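Local coordinates for endoglucanase (Clostridium thermocellum, PDB 2C26), which probably degrades cellulose as a multidomain enzyme, of which this fragment holds a calcium-binding PKD domain and a C-terminal beta-sandwich module consistent with a carbohydrate-binding role, at residues M166-W171 and I181-M186; A176-I181 and K202-V207; K139-S144 and E242-V247. All coordinates share one frame; numbering follows the deposited sequence.

How the contacts relate
Contacts 1 and 3 meet in the sheet in which strands 165-172 and 241-251 are neighbours, and contacts 1 and 2 share Ile181 on strand 178-187 of the facing sheet. Contact 1 is wholly buried and apolar, joining the two layers of the sandwich. Contacts 2 and 3 are partly buried and rest on backbone hydrogen bonds, to which contact 2, at the end of a hairpin, adds a tyrosine ring and hydroxyl; contact 3 follows a long strand pair with one polar face and one core face. The backbone of Trp171 is probably hydrogen-bonded to Tyr246, linking contacts 1 and 3, while Ile178 of contact 2 packs on Phe243 of contact 3 across the sandwich.

Contact 1. Residues M166-W171 and I181-M186; sequences MTFRIW and IQPYIM
Ile181 opens the contact by meeting Ile170 of the opposite sheet, the two side chains sliding past each other in opposite directions until Ile181 CD1 lies 3.9 Å from Ile170 CG2. CG1 of Ile181 is anti to the backbone N (chi1 -168°), which sends the extended branch across the interior. The flank of Ile181 is packed by Ile233 and Val235 of its own sheet. Pro183 comes next and sits centrally. Its CB stands over the face of the Phe168 ring, 3.5 Å from the ring centroid and only 8° off the normal, a nearly vertical CH-pi contact. At another corner of the pyrrolidine, Pro183 CD lies 4.3 Å from Ile170 CD1, a looser contact. Tyr184 turns its side chain to the other side of the sheet, where its ring stacks on Trp197 and its hydroxyl bonds to Gln230. Ile185 returns to the interior: its CG2 lies 3.8 Å from Met166 CE, the methionine chain crossing the isoleucine at about a right angle after a bend at its thioether. The axes of segments 166-171 and 181-186 come within 9.0 Å, their N-to-C directions 146° apart, the face-to-face packing of a beta sandwich. With no hydrogen bond between the segments, the two layers are held here by dispersion, one CH-pi contact and the exclusion of water.

Contact 2. Residues A176-I181 and K202-V207; sequences APIAAI and KGYTMV
The Tyr204 ring carries Ile178 CG1 over the centre of one face, 3.6 Å from the ring centroid and 14° off the normal, a CH-pi contact in which the two side chains cross at about a right angle. Ile178 CD1 reaches beyond, toward CE1 of the same ring. The placement of CG1 between the backbone N and carbonyl carbon of Ile178 (chi1 44°) brings this branch over the tyrosine. The carbonyl O of Ala176 approaches the ring obliquely, 3.5 Å from Tyr204 CE2. At the far end of the ring, Tyr204 OH accepts a hydrogen bond from Ala176 N, 3.2 Å from Ala176 N to Tyr204 OH, and is also bonded to the carbonyl of Pro173. Between Ala176 and Ile178, Pro177 is the centre of an inverse gamma turn closed by a weak bond from Ile178 N to Ala176 O.

The backbones then join as the last rungs of an antiparallel hairpin. Ile181 and Lys202 form a hydrogen-bonded pair, Ile181 N to Lys202 O and Lys202 N to Ile181 O both 2.9 Å, and Ala180 and Gly203 follow as a non-hydrogen-bonded pair. Tyr204 N reaches Ala179 O at 3.0 Å from above the carbonyl plane. Ile181 CG2 lies a loose 4.3 Å from Val207 CG2. The hydroxyl ties the tyrosine to two backbone sites, at Ala176 and Pro173, while a ring face packs against the CG1 branch of Ile178.

Contact 3. Residues K139-S144 and E242-V247; sequences KWTVTS and EFTIYV
Trp140 and Ile245, and Val142 and Phe243, are the hydrogen-bonded pairs of an antiparallel ladder in one sheet of the beta sandwich. Each pair has two backbone bonds; the one from Val142 N to Phe243 O is 2.8 Å long and almost straight at 176°. Thr141 pairs with Thr244 between them without backbone bonds.

Apolar contacts fill the face turned to the interior. Val142 CB lies over the Phe243 ring, displaced toward its rim, 3.8 Å from the centroid in a CH-pi contact. With CG between the backbone N and carbonyl carbon (chi1 59°), the ring leans toward strand 139-144 and presents a face to Val142. At the ring's edge, Ser144 OG lies 3.4 Å from Phe243 CE1 and is hydrogen-bonded to Gly241 O. The Ile245 and Trp140 side chains lie side by side, Ile245 CG2 3.9 Å from Trp140 CE3, while Leu152 and Val235 of the facing sheet pack on Trp140.

Polar groups occupy the other face. Lys139 CG lies 3.7 Å from Tyr246 CE2. Both polar ends turn to Glu129, Lys139 NZ by a salt bridge, Tyr246 OH by a hydrogen bond. Between the strands, a 3.1 Å hydrogen bond joins Thr141 OG1 and Thr244 OG1.

Contact 1. Residues M166-W171 and I181-M186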
ATOM      1  N   MET A 166       5.663   6.280  -4.620  1.00 45.80           N
ATOM      2  CA  MET A 166       6.353   5.453  -5.594  1.00 45.95           C
ATOM      3  C   MET A 166       6.227   3.986  -5.202  1.00 45.45           C
ATOM      4  O   MET A 166       6.243   3.647  -4.019  1.00 45.43           O
ATOM      5  CB  MET A 166       7.840   5.819  -5.658  1.00 46.04           C
ATOM      6  CG  MET A 166       8.157   7.231  -6.097  1.00 45.97           C
ATOM      7  SD  MET A 166       9.735   7.751  -5.384  1.00 47.46           S
ATOM      8  CE  MET A 166       9.247   8.183  -3.706  1.00 46.27           C
ATOM      9  N   THR A 167       6.111   3.119  -6.201  1.00 45.02           N
ATOM     10  CA  THR A 167       6.057   1.676  -5.973  1.00 44.74           C
ATOM     11  C   THR A 167       7.261   1.014  -6.621  1.00 44.35           C
ATOM     12  O   THR A 167       7.476   1.169  -7.819  1.00 44.26           O
ATOM     13  CB  THR A 167       4.738   1.066  -6.529  1.00 44.59           C
ATOM     14  OG1 THR A 167       3.627   1.657  -5.853  1.00 44.87           O
ATOM     15  CG2 THR A 167       4.698  -0.439  -6.327  1.00 44.73           C
ATOM     16  N   PHE A 168       8.031   0.290  -5.807  1.00 44.27           N
ATOM     17  CA  PHE A 168       9.200  -0.480  -6.241  1.00 43.88           C
ATOM     18  C   PHE A 168       8.864  -1.970  -6.192  1.00 43.91           C
ATOM     19  O   PHE A 168       8.192  -2.431  -5.261  1.00 44.18           O
ATOM     20  CB  PHE A 168      10.409  -0.237  -5.305  1.00 43.59           C
ATOM     21  CG  PHE A 168      10.856   1.207  -5.208  1.00 43.25           C
ATOM     22  CD1 PHE A 168      10.116   2.148  -4.477  1.00 43.90           C
ATOM     23  CD2 PHE A 168      12.039   1.619  -5.805  1.00 43.35           C
ATOM     24  CE1 PHE A 168      10.541   3.477  -4.376  1.00 42.08           C
ATOM     25  CE2 PHE A 168      12.471   2.949  -5.702  1.00 43.49           C
ATOM     26  CZ  PHE A 168      11.717   3.874  -4.986  1.00 42.59           C
ATOM     27  N   ARG A 169       9.334  -2.715  -7.185  1.00 43.54           N
ATOM     28  CA  ARG A 169       9.259  -4.173  -7.152  1.00 43.44           C
ATOM     29  C   ARG A 169      10.668  -4.727  -7.102  1.00 43.72           C
ATOM     30  O   ARG A 169      11.475  -4.474  -7.996  1.00 43.29           O
ATOM     31  CB  ARG A 169       8.473  -4.734  -8.348  1.00 43.59           C
ATOM     32  CG  ARG A 169       6.947  -4.591  -8.210  1.00 42.72           C
ATOM     33  CD  ARG A 169       6.456  -3.234  -8.700  1.00 43.36           C
ATOM     34  NE  ARG A 169       4.997  -3.152  -8.698  1.00 43.36           N
ATOM     35  CZ  ARG A 169       4.282  -2.323  -9.455  1.00 43.71           C
ATOM     36  NH1 ARG A 169       4.879  -1.476 -10.284  1.00 43.68           N
ATOM     37  NH2 ARG A 169       2.959  -2.343  -9.381  1.00 44.06           N
ATOM     38  N   ILE A 170      10.964  -5.453  -6.029  1.00 44.07           N
ATOM     39  CA  ILE A 170      12.321  -5.926  -5.754  1.00 44.40           C
ATOM     40  C   ILE A 170      12.301  -7.438  -5.525  1.00 44.48           C
ATOM     41  O   ILE A 170      11.563  -7.932  -4.668  1.00 44.55           O
ATOM     42  CB  ILE A 170      12.951  -5.217  -4.510  1.00 44.64           C
ATOM     43  CG1 ILE A 170      12.758  -3.689  -4.576  1.00 44.13           C
ATOM     44  CG2 ILE A 170      14.424  -5.611  -4.358  1.00 44.24           C
ATOM     45  CD1 ILE A 170      13.146  -2.943  -3.296  1.00 44.58           C
ATOM     46  N   TRP A 171      13.103  -8.161  -6.302  1.00 44.40           N
ATOM     47  CA  TRP A 171      13.228  -9.600  -6.144  1.00 44.41           C
ATOM     48  C   TRP A 171      14.428  -9.875  -5.250  1.00 44.45           C
ATOM     49  O   TRP A 171      15.572  -9.593  -5.620  1.00 44.64           O
ATOM     50  CB  TRP A 171      13.391 -10.275  -7.508  1.00 44.63           C
ATOM     51  CG  TRP A 171      13.096 -11.751  -7.505  1.00 44.97           C
ATOM     52  CD1 TRP A 171      11.897 -12.352  -7.796  1.00 45.55           C
ATOM     53  CD2 TRP A 171      14.008 -12.812  -7.192  1.00 45.08           C
ATOM     54  NE1 TRP A 171      12.012 -13.720  -7.688  1.00 44.76           N
ATOM     55  CE2 TRP A 171      13.295 -14.030  -7.320  1.00 45.29           C
ATOM     56  CE3 TRP A 171      15.361 -12.855  -6.825  1.00 45.35           C
ATOM     57  CZ2 TRP A 171      13.893 -15.276  -7.092  1.00 45.60           C
ATOM     58  CZ3 TRP A 171      15.954 -14.100  -6.593  1.00 45.07           C
ATOM     59  CH2 TRP A 171      15.217 -15.290  -6.727  1.00 45.50           C
ATOM     60  N   ILE A 181      16.919  -3.934   3.710  1.00 44.65           N
ATOM     61  CA  ILE A 181      16.833  -3.368   2.378  1.00 44.69           C
ATOM     62  C   ILE A 181      15.835  -2.207   2.453  1.00 44.33           C
ATOM     63  O   ILE A 181      14.905  -2.233   3.268  1.00 43.99           O
ATOM     64  CB  ILE A 181      16.440  -4.443   1.316  1.00 44.65           C
ATOM     65  CG1 ILE A 181      16.635  -3.908  -0.106  1.00 45.12           C
ATOM     66  CG2 ILE A 181      15.013  -4.963   1.527  1.00 45.11           C
ATOM     67  CD1 ILE A 181      16.606  -4.990  -1.187  1.00 45.38           C
ATOM     68  N   GLN A 182      16.042  -1.191   1.622  1.00 43.80           N
ATOM     69  CA  GLN A 182      15.143  -0.037   1.600  1.00 43.45           C
ATOM     70  C   GLN A 182      15.209   0.784   0.320  1.00 42.73           C
ATOM     71  O   GLN A 182      16.266   1.306  -0.040  1.00 43.27           O
ATOM     72  CB  GLN A 182      15.385   0.871   2.810  1.00 43.59           C
ATOM     73  CG  GLN A 182      16.800   1.427   2.964  1.00 43.39           C
ATOM     74  CD  GLN A 182      16.956   2.212   4.249  1.00 43.97           C
ATOM     75  OE1 GLN A 182      15.968   2.542   4.908  1.00 46.88           O
ATOM     76  NE2 GLN A 182      18.192   2.514   4.618  1.00 44.49           N
ATOM     77  N   PRO A 183      14.076   0.900  -0.379  1.00 42.15           N
ATOM     78  CA  PRO A 183      13.995   1.944  -1.388  1.00 41.24           C
ATOM     79  C   PRO A 183      14.098   3.315  -0.702  1.00 40.51           C
ATOM     80  O   PRO A 183      13.677   3.464   0.447  1.00 39.46           O
ATOM     81  CB  PRO A 183      12.601   1.746  -1.980  1.00 41.51           C
ATOM     82  CG  PRO A 183      11.827   1.034  -0.897  1.00 42.11           C
ATOM     83  CD  PRO A 183      12.832   0.112  -0.294  1.00 42.29           C
ATOM     84  N   TYR A 184      14.675   4.293  -1.394  1.00 39.55           N
ATOM     85  CA  TYR A 184      14.818   5.623  -0.829  1.00 39.26           C
ATOM     86  C   TYR A 184      14.622   6.718  -1.864  1.00 39.34           C
ATOM     87  O   TYR A 184      14.722   6.495  -3.073  1.00 39.25           O
ATOM     88  CB  TYR A 184      16.158   5.782  -0.083  1.00 38.99           C
ATOM     89  CG  TYR A 184      17.388   5.768  -0.980  1.00 38.75           C
ATOM     90  CD1 TYR A 184      17.883   6.952  -1.553  1.00 38.81           C
ATOM     91  CD2 TYR A 184      18.061   4.580  -1.237  1.00 37.67           C
ATOM     92  CE1 TYR A 184      19.016   6.937  -2.369  1.00 38.09           C
ATOM     93  CE2 TYR A 184      19.187   4.550  -2.051  1.00 38.27           C
ATOM     94  CZ  TYR A 184      19.656   5.721  -2.613  1.00 38.46           C
ATOM     95  OH  TYR A 184      20.780   5.659  -3.410  1.00 38.97           O
ATOM     96  N   ILE A 185      14.297   7.903  -1.367  1.00 39.90           N
ATOM     97  CA  ILE A 185      14.330   9.108  -2.177  1.00 39.80           C
ATOM     98  C   ILE A 185      15.052  10.184  -1.368  1.00 39.25           C
ATOM     99  O   ILE A 185      14.751  10.406  -0.201  1.00 38.79           O
ATOM    100  CB  ILE A 185      12.930   9.549  -2.687  1.00 40.38           C
ATOM    101  CG1 ILE A 185      13.052  10.787  -3.588  1.00 40.90           C
ATOM    102  CG2 ILE A 185      11.947   9.820  -1.537  1.00 40.55           C
ATOM    103  CD1 ILE A 185      13.180  10.479  -5.057  1.00 44.14           C
ATOM    104  N   MET A 186      16.045  10.805  -1.990  1.00 38.43           N
ATOM    105  CA  MET A 186      16.935  11.732  -1.300  1.00 37.56           C
ATOM    106  C   MET A 186      17.077  13.067  -2.072  1.00 36.74           C
ATOM    107  O   MET A 186      18.004  13.228  -2.891  1.00 36.68           O
ATOM    108  CB  MET A 186      18.298  11.062  -1.033  1.00 37.66           C
ATOM    109  CG  MET A 186      19.347  11.935  -0.307  1.00 36.75           C
ATOM    110  SD  MET A 186      20.841  10.991   0.078  1.00 38.63           S
ATOM    111  CE  MET A 186      21.463  10.614  -1.558  1.00 38.38           C
TER

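Contact 2. Residues A176-I181 and K202-V207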
ATOM      1  N   ALA A 176      21.229 -14.712   1.601  1.00 46.47           N
ATOM      2  CA  ALA A 176      22.085 -13.569   1.284  1.00 46.74           C
ATOM      3  C   ALA A 176      22.622 -12.916   2.565  1.00 46.89           C
ATOM      4  O   ALA A 176      21.914 -12.885   3.579  1.00 46.96           O
ATOM      5  CB  ALA A 176      21.316 -12.560   0.442  1.00 46.83           C
ATOM      6  N   PRO A 177      23.874 -12.401   2.534  1.00 46.90           N
ATOM      7  CA  PRO A 177      24.449 -11.766   3.726  1.00 46.79           C
ATOM      8  C   PRO A 177      23.879 -10.366   3.999  1.00 47.06           C
ATOM      9  O   PRO A 177      24.643  -9.422   4.242  1.00 47.12           O
ATOM     10  CB  PRO A 177      25.935 -11.683   3.383  1.00 46.71           C
ATOM     11  CG  PRO A 177      25.958 -11.549   1.900  1.00 46.52           C
ATOM     12  CD  PRO A 177      24.821 -12.389   1.400  1.00 46.74           C
ATOM     13  N   ILE A 178      22.552 -10.239   3.976  1.00 47.06           N
ATOM     14  CA  ILE A 178      21.905  -8.944   4.179  1.00 47.58           C
ATOM     15  C   ILE A 178      21.120  -8.803   5.492  1.00 46.96           C
ATOM     16  O   ILE A 178      20.571  -9.778   6.014  1.00 46.57           O
ATOM     17  CB  ILE A 178      21.084  -8.491   2.941  1.00 47.67           C
ATOM     18  CG1 ILE A 178      20.257  -9.630   2.368  1.00 48.15           C
ATOM     19  CG2 ILE A 178      22.032  -8.029   1.859  1.00 48.97           C
ATOM     20  CD1 ILE A 178      19.704  -9.350   0.968  1.00 48.36           C
ATOM     21  N   ALA A 179      21.107  -7.579   6.026  1.00 46.30           N
ATOM     22  CA  ALA A 179      20.404  -7.272   7.271  1.00 45.68           C
ATOM     23  C   ALA A 179      19.088  -6.553   7.004  1.00 45.43           C
ATOM     24  O   ALA A 179      18.088  -6.782   7.691  1.00 45.34           O
ATOM     25  CB  ALA A 179      21.281  -6.429   8.183  1.00 45.74           C
ATOM     26  N   ALA A 180      19.108  -5.677   6.006  1.00 45.06           N
ATOM     27  CA  ALA A 180      17.976  -4.821   5.679  1.00 44.66           C
ATOM     28  C   ALA A 180      18.061  -4.346   4.238  1.00 44.53           C
ATOM     29  O   ALA A 180      19.126  -4.354   3.623  1.00 44.36           O
ATOM     30  CB  ALA A 180      17.922  -3.622   6.623  1.00 44.42           C
ATOM     31  N   ILE A 181      16.919  -3.934   3.710  1.00 44.65           N
ATOM     32  CA  ILE A 181      16.833  -3.368   2.378  1.00 44.69           C
ATOM     33  C   ILE A 181      15.835  -2.207   2.453  1.00 44.33           C
ATOM     34  O   ILE A 181      14.905  -2.233   3.268  1.00 43.99           O
ATOM     35  CB  ILE A 181      16.440  -4.443   1.316  1.00 44.65           C
ATOM     36  CG1 ILE A 181      16.635  -3.908  -0.106  1.00 45.12           C
ATOM     37  CG2 ILE A 181      15.013  -4.963   1.527  1.00 45.11           C
ATOM     38  CD1 ILE A 181      16.606  -4.990  -1.187  1.00 45.38           C
ATOM     39  N   LYS A 202      13.046  -2.156   5.474  1.00 46.64           N
ATOM     40  CA  LYS A 202      12.544  -3.520   5.653  1.00 47.49           C
ATOM     41  C   LYS A 202      13.672  -4.429   6.108  1.00 47.62           C
ATOM     42  O   LYS A 202      14.685  -4.562   5.417  1.00 47.61           O
ATOM     43  CB  LYS A 202      11.932  -4.073   4.355  1.00 47.63           C
ATOM     44  CG  LYS A 202      10.715  -3.317   3.827  1.00 48.86           C
ATOM     45  CD  LYS A 202       9.439  -3.712   4.565  1.00 51.17           C
ATOM     46  CE  LYS A 202       8.223  -3.025   3.964  1.00 52.01           C
ATOM     47  NZ  LYS A 202       6.972  -3.400   4.686  1.00 53.57           N
ATOM     48  N   GLY A 203      13.498  -5.044   7.274  1.00 48.00           N
ATOM     49  CA  GLY A 203      14.415  -6.079   7.744  1.00 48.25           C
ATOM     50  C   GLY A 203      14.418  -7.259   6.789  1.00 48.49           C
ATOM     51  O   GLY A 203      13.410  -7.545   6.135  1.00 48.27           O
ATOM     52  N   TYR A 204      15.555  -7.942   6.700  1.00 48.97           N
ATOM     53  CA  TYR A 204      15.667  -9.145   5.867  1.00 49.46           C
ATOM     54  C   TYR A 204      14.681 -10.252   6.267  1.00 50.07           C
ATOM     55  O   TYR A 204      14.238 -11.031   5.417  1.00 50.02           O
ATOM     56  CB  TYR A 204      17.107  -9.664   5.869  1.00 49.21           C
ATOM     57  CG  TYR A 204      17.403 -10.725   4.824  1.00 49.04           C
ATOM     58  CD1 TYR A 204      16.965 -10.581   3.507  1.00 48.80           C
ATOM     59  CD2 TYR A 204      18.143 -11.860   5.151  1.00 49.21           C
ATOM     60  CE1 TYR A 204      17.236 -11.545   2.552  1.00 49.02           C
ATOM     61  CE2 TYR A 204      18.430 -12.834   4.201  1.00 49.02           C
ATOM     62  CZ  TYR A 204      17.974 -12.670   2.902  1.00 49.32           C
ATOM     63  OH  TYR A 204      18.254 -13.628   1.956  1.00 48.34           O
ATOM     64  N   THR A 205      14.324 -10.309   7.550  1.00 50.73           N
ATOM     65  CA  THR A 205      13.379 -11.317   8.049  1.00 51.47           C
ATOM     66  C   THR A 205      11.905 -10.954   7.790  1.00 51.93           C
ATOM     67  O   THR A 205      11.015 -11.779   8.010  1.00 52.17           O
ATOM     68  CB  THR A 205      13.577 -11.619   9.566  1.00 51.42           C
ATOM     69  OG1 THR A 205      13.243 -10.459  10.337  1.00 51.71           O
ATOM     70  CG2 THR A 205      15.020 -12.039   9.868  1.00 51.27           C
ATOM     71  N   MET A 206      11.658  -9.730   7.323  1.00 52.48           N
ATOM     72  CA  MET A 206      10.296  -9.223   7.100  1.00 53.16           C
ATOM     73  C   MET A 206      10.022  -9.058   5.605  1.00 52.96           C
ATOM     74  O   MET A 206       9.254  -8.189   5.186  1.00 53.26           O
ATOM     75  CB  MET A 206      10.094  -7.873   7.806  1.00 53.05           C
ATOM     76  CG  MET A 206      10.942  -7.661   9.050  1.00 53.29           C
ATOM     77  SD  MET A 206      10.709  -6.063   9.856  1.00 54.58           S
ATOM     78  CE  MET A 206      10.604  -4.915   8.486  1.00 52.07           C
ATOM     79  N   VAL A 207      10.657  -9.910   4.813  1.00 52.88           N
ATOM     80  CA  VAL A 207      10.677  -9.792   3.362  1.00 52.73           C
ATOM     81  C   VAL A 207      10.450 -11.183   2.729  1.00 52.63           C
ATOM     82  O   VAL A 207      10.852 -12.198   3.304  1.00 52.42           O
ATOM     83  CB  VAL A 207      12.028  -9.138   2.926  1.00 52.78           C
ATOM     84  CG1 VAL A 207      12.665  -9.834   1.739  1.00 52.33           C
ATOM     85  CG2 VAL A 207      11.860  -7.624   2.699  1.00 53.16           C
TER

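Contact 3. Residues K139-S144 and E242-V247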
ATOM      1  N   LYS A 139      19.170  -6.277 -13.292  1.00 43.06           N
ATOM      2  CA  LYS A 139      19.796  -7.342 -12.529  1.00 42.68           C
ATOM      3  C   LYS A 139      20.996  -6.740 -11.800  1.00 42.17           C
ATOM      4  O   LYS A 139      21.934  -6.248 -12.428  1.00 42.08           O
ATOM      5  CB  LYS A 139      20.227  -8.480 -13.462  1.00 42.28           C
ATOM      6  CG  LYS A 139      21.029  -9.593 -12.808  1.00 42.77           C
ATOM      7  CD  LYS A 139      21.604 -10.525 -13.885  1.00 42.82           C
ATOM      8  CE  LYS A 139      22.291 -11.719 -13.271  1.00 44.32           C
ATOM      9  NZ  LYS A 139      22.915 -12.599 -14.315  1.00 45.08           N
ATOM     10  N   TRP A 140      20.956  -6.803 -10.473  1.00 41.92           N
ATOM     11  CA  TRP A 140      21.885  -6.074  -9.613  1.00 41.68           C
ATOM     12  C   TRP A 140      22.662  -7.053  -8.726  1.00 41.45           C
ATOM     13  O   TRP A 140      22.109  -7.640  -7.793  1.00 41.30           O
ATOM     14  CB  TRP A 140      21.103  -5.036  -8.782  1.00 41.16           C
ATOM     15  CG  TRP A 140      21.910  -4.238  -7.764  1.00 42.15           C
ATOM     16  CD1 TRP A 140      23.222  -3.832  -7.868  1.00 41.94           C
ATOM     17  CD2 TRP A 140      21.435  -3.731  -6.508  1.00 41.47           C
ATOM     18  NE1 TRP A 140      23.584  -3.110  -6.753  1.00 41.40           N
ATOM     19  CE2 TRP A 140      22.508  -3.035  -5.904  1.00 42.46           C
ATOM     20  CE3 TRP A 140      20.205  -3.799  -5.833  1.00 42.02           C
ATOM     21  CZ2 TRP A 140      22.393  -2.421  -4.653  1.00 40.95           C
ATOM     22  CZ3 TRP A 140      20.085  -3.172  -4.596  1.00 42.04           C
ATOM     23  CH2 TRP A 140      21.181  -2.498  -4.018  1.00 42.33           C
ATOM     24  N   THR A 141      23.941  -7.234  -9.031  1.00 41.49           N
ATOM     25  CA  THR A 141      24.757  -8.207  -8.311  1.00 42.06           C
ATOM     26  C   THR A 141      25.689  -7.511  -7.331  1.00 42.23           C
ATOM     27  O   THR A 141      26.430  -6.612  -7.708  1.00 41.93           O
ATOM     28  CB  THR A 141      25.561  -9.117  -9.272  1.00 41.72           C
ATOM     29  OG1 THR A 141      24.657  -9.749 -10.188  1.00 42.19           O
ATOM     30  CG2 THR A 141      26.305 -10.201  -8.490  1.00 42.03           C
ATOM     31  N   VAL A 142      25.635  -7.944  -6.074  1.00 43.04           N
ATOM     32  CA  VAL A 142      26.419  -7.331  -5.010  1.00 44.05           C
ATOM     33  C   VAL A 142      27.374  -8.345  -4.373  1.00 44.59           C
ATOM     34  O   VAL A 142      26.960  -9.419  -3.933  1.00 44.43           O
ATOM     35  CB  VAL A 142      25.518  -6.662  -3.917  1.00 44.13           C
ATOM     36  CG1 VAL A 142      26.378  -6.042  -2.801  1.00 43.97           C
ATOM     37  CG2 VAL A 142      24.595  -5.605  -4.528  1.00 43.68           C
ATOM     38  N   THR A 143      28.655  -7.985  -4.347  1.00 45.28           N
ATOM     39  CA  THR A 143      29.672  -8.704  -3.582  1.00 45.75           C
ATOM     40  C   THR A 143      29.995  -7.932  -2.291  1.00 46.30           C
ATOM     41  O   THR A 143      30.555  -6.839  -2.349  1.00 45.83           O
ATOM     42  CB  THR A 143      30.956  -8.862  -4.417  1.00 45.71           C
ATOM     43  OG1 THR A 143      30.631  -9.437  -5.690  1.00 46.28           O
ATOM     44  CG2 THR A 143      31.969  -9.752  -3.706  1.00 46.26           C
ATOM     45  N   SER A 144      29.641  -8.502  -1.137  1.00 47.07           N
ATOM     46  CA  SER A 144      29.963  -7.881   0.157  1.00 48.07           C
ATOM     47  C   SER A 144      31.270  -8.419   0.701  1.00 48.33           C
ATOM     48  O   SER A 144      31.637  -9.574   0.446  1.00 48.38           O
ATOM     49  CB  SER A 144      28.870  -8.124   1.202  1.00 48.05           C
ATOM     50  OG  SER A 144      27.790  -8.857   0.656  1.00 49.92           O
ATOM     51  N   GLU A 242      28.127 -13.142  -2.240  1.00 49.94           N
ATOM     52  CA  GLU A 242      27.650 -12.590  -3.499  1.00 49.69           C
ATOM     53  C   GLU A 242      26.169 -12.935  -3.664  1.00 48.90           C
ATOM     54  O   GLU A 242      25.769 -14.097  -3.536  1.00 48.88           O
ATOM     55  CB  GLU A 242      28.488 -13.101  -4.682  1.00 49.60           C
ATOM     56  CG  GLU A 242      28.123 -12.472  -6.035  1.00 50.13           C
ATOM     57  CD  GLU A 242      29.027 -12.923  -7.180  1.00 50.95           C
ATOM     58  OE1 GLU A 242      29.494 -14.082  -7.171  1.00 53.76           O
ATOM     59  OE2 GLU A 242      29.266 -12.118  -8.107  1.00 53.27           O
ATOM     60  N   PHE A 243      25.363 -11.909  -3.925  1.00 48.10           N
ATOM     61  CA  PHE A 243      23.922 -12.066  -4.087  1.00 47.25           C
ATOM     62  C   PHE A 243      23.405 -11.197  -5.226  1.00 46.64           C
ATOM     63  O   PHE A 243      24.013 -10.175  -5.559  1.00 46.85           O
ATOM     64  CB  PHE A 243      23.173 -11.781  -2.771  1.00 47.31           C
ATOM     65  CG  PHE A 243      23.391 -10.392  -2.212  1.00 47.41           C
ATOM     66  CD1 PHE A 243      24.543 -10.086  -1.483  1.00 47.05           C
ATOM     67  CD2 PHE A 243      22.427  -9.402  -2.384  1.00 47.38           C
ATOM     68  CE1 PHE A 243      24.740  -8.804  -0.954  1.00 47.90           C
ATOM     69  CE2 PHE A 243      22.610  -8.111  -1.859  1.00 47.82           C
ATOM     70  CZ  PHE A 243      23.768  -7.813  -1.145  1.00 47.61           C
ATOM     71  N   THR A 244      22.288 -11.610  -5.816  1.00 45.52           N
ATOM     72  CA  THR A 244      21.687 -10.890  -6.929  1.00 45.00           C
ATOM     73  C   THR A 244      20.258 -10.474  -6.608  1.00 44.72           C
ATOM     74  O   THR A 244      19.422 -11.298  -6.233  1.00 44.56           O
ATOM     75  CB  THR A 244      21.734 -11.712  -8.243  1.00 44.98           C
ATOM     76  OG1 THR A 244      23.100 -11.948  -8.606  1.00 45.16           O
ATOM     77  CG2 THR A 244      21.029 -10.977  -9.385  1.00 44.37           C
ATOM     78  N   ILE A 245      20.000  -9.177  -6.758  1.00 44.28           N
ATOM     79  CA  ILE A 245      18.678  -8.601  -6.581  1.00 43.77           C
ATOM     80  C   ILE A 245      18.168  -8.158  -7.950  1.00 43.77           C
ATOM     81  O   ILE A 245      18.929  -7.629  -8.762  1.00 43.99           O
ATOM     82  CB  ILE A 245      18.725  -7.399  -5.582  1.00 44.03           C
ATOM     83  CG1 ILE A 245      18.906  -7.910  -4.147  1.00 43.17           C
ATOM     84  CG2 ILE A 245      17.471  -6.526  -5.698  1.00 43.55           C
ATOM     85  CD1 ILE A 245      19.561  -6.926  -3.226  1.00 43.82           C
ATOM     86  N   TYR A 246      16.890  -8.402  -8.211  1.00 43.66           N
ATOM     87  CA  TYR A 246      16.255  -7.945  -9.437  1.00 43.48           C
ATOM     88  C   TYR A 246      15.291  -6.798  -9.127  1.00 43.33           C
ATOM     89  O   TYR A 246      14.536  -6.846  -8.156  1.00 43.27           O
ATOM     90  CB  TYR A 246      15.524  -9.091 -10.139  1.00 43.98           C
ATOM     91  CG  TYR A 246      16.435 -10.175 -10.663  1.00 44.11           C
ATOM     92  CD1 TYR A 246      16.858 -11.212  -9.836  1.00 44.39           C
ATOM     93  CD2 TYR A 246      16.870 -10.170 -11.991  1.00 44.14           C
ATOM     94  CE1 TYR A 246      17.696 -12.209 -10.311  1.00 43.18           C
ATOM     95  CE2 TYR A 246      17.701 -11.160 -12.470  1.00 44.13           C
ATOM     96  CZ  TYR A 246      18.108 -12.175 -11.622  1.00 43.99           C
ATOM     97  OH  TYR A 246      18.937 -13.164 -12.088  1.00 44.68           O
ATOM     98  N   VAL A 247      15.337  -5.763  -9.958  1.00 42.92           N
ATOM     99  CA  VAL A 247      14.519  -4.579  -9.764  1.00 42.45           C
ATOM    100  C   VAL A 247      13.817  -4.262 -11.079  1.00 42.36           C
ATOM    101  O   VAL A 247      14.446  -4.226 -12.131  1.00 42.30           O
ATOM    102  CB  VAL A 247      15.385  -3.372  -9.305  1.00 42.41           C
ATOM    103  CG1 VAL A 247      14.533  -2.111  -9.156  1.00 42.03           C
ATOM    104  CG2 VAL A 247      16.122  -3.694  -7.990  1.00 41.75           C
TER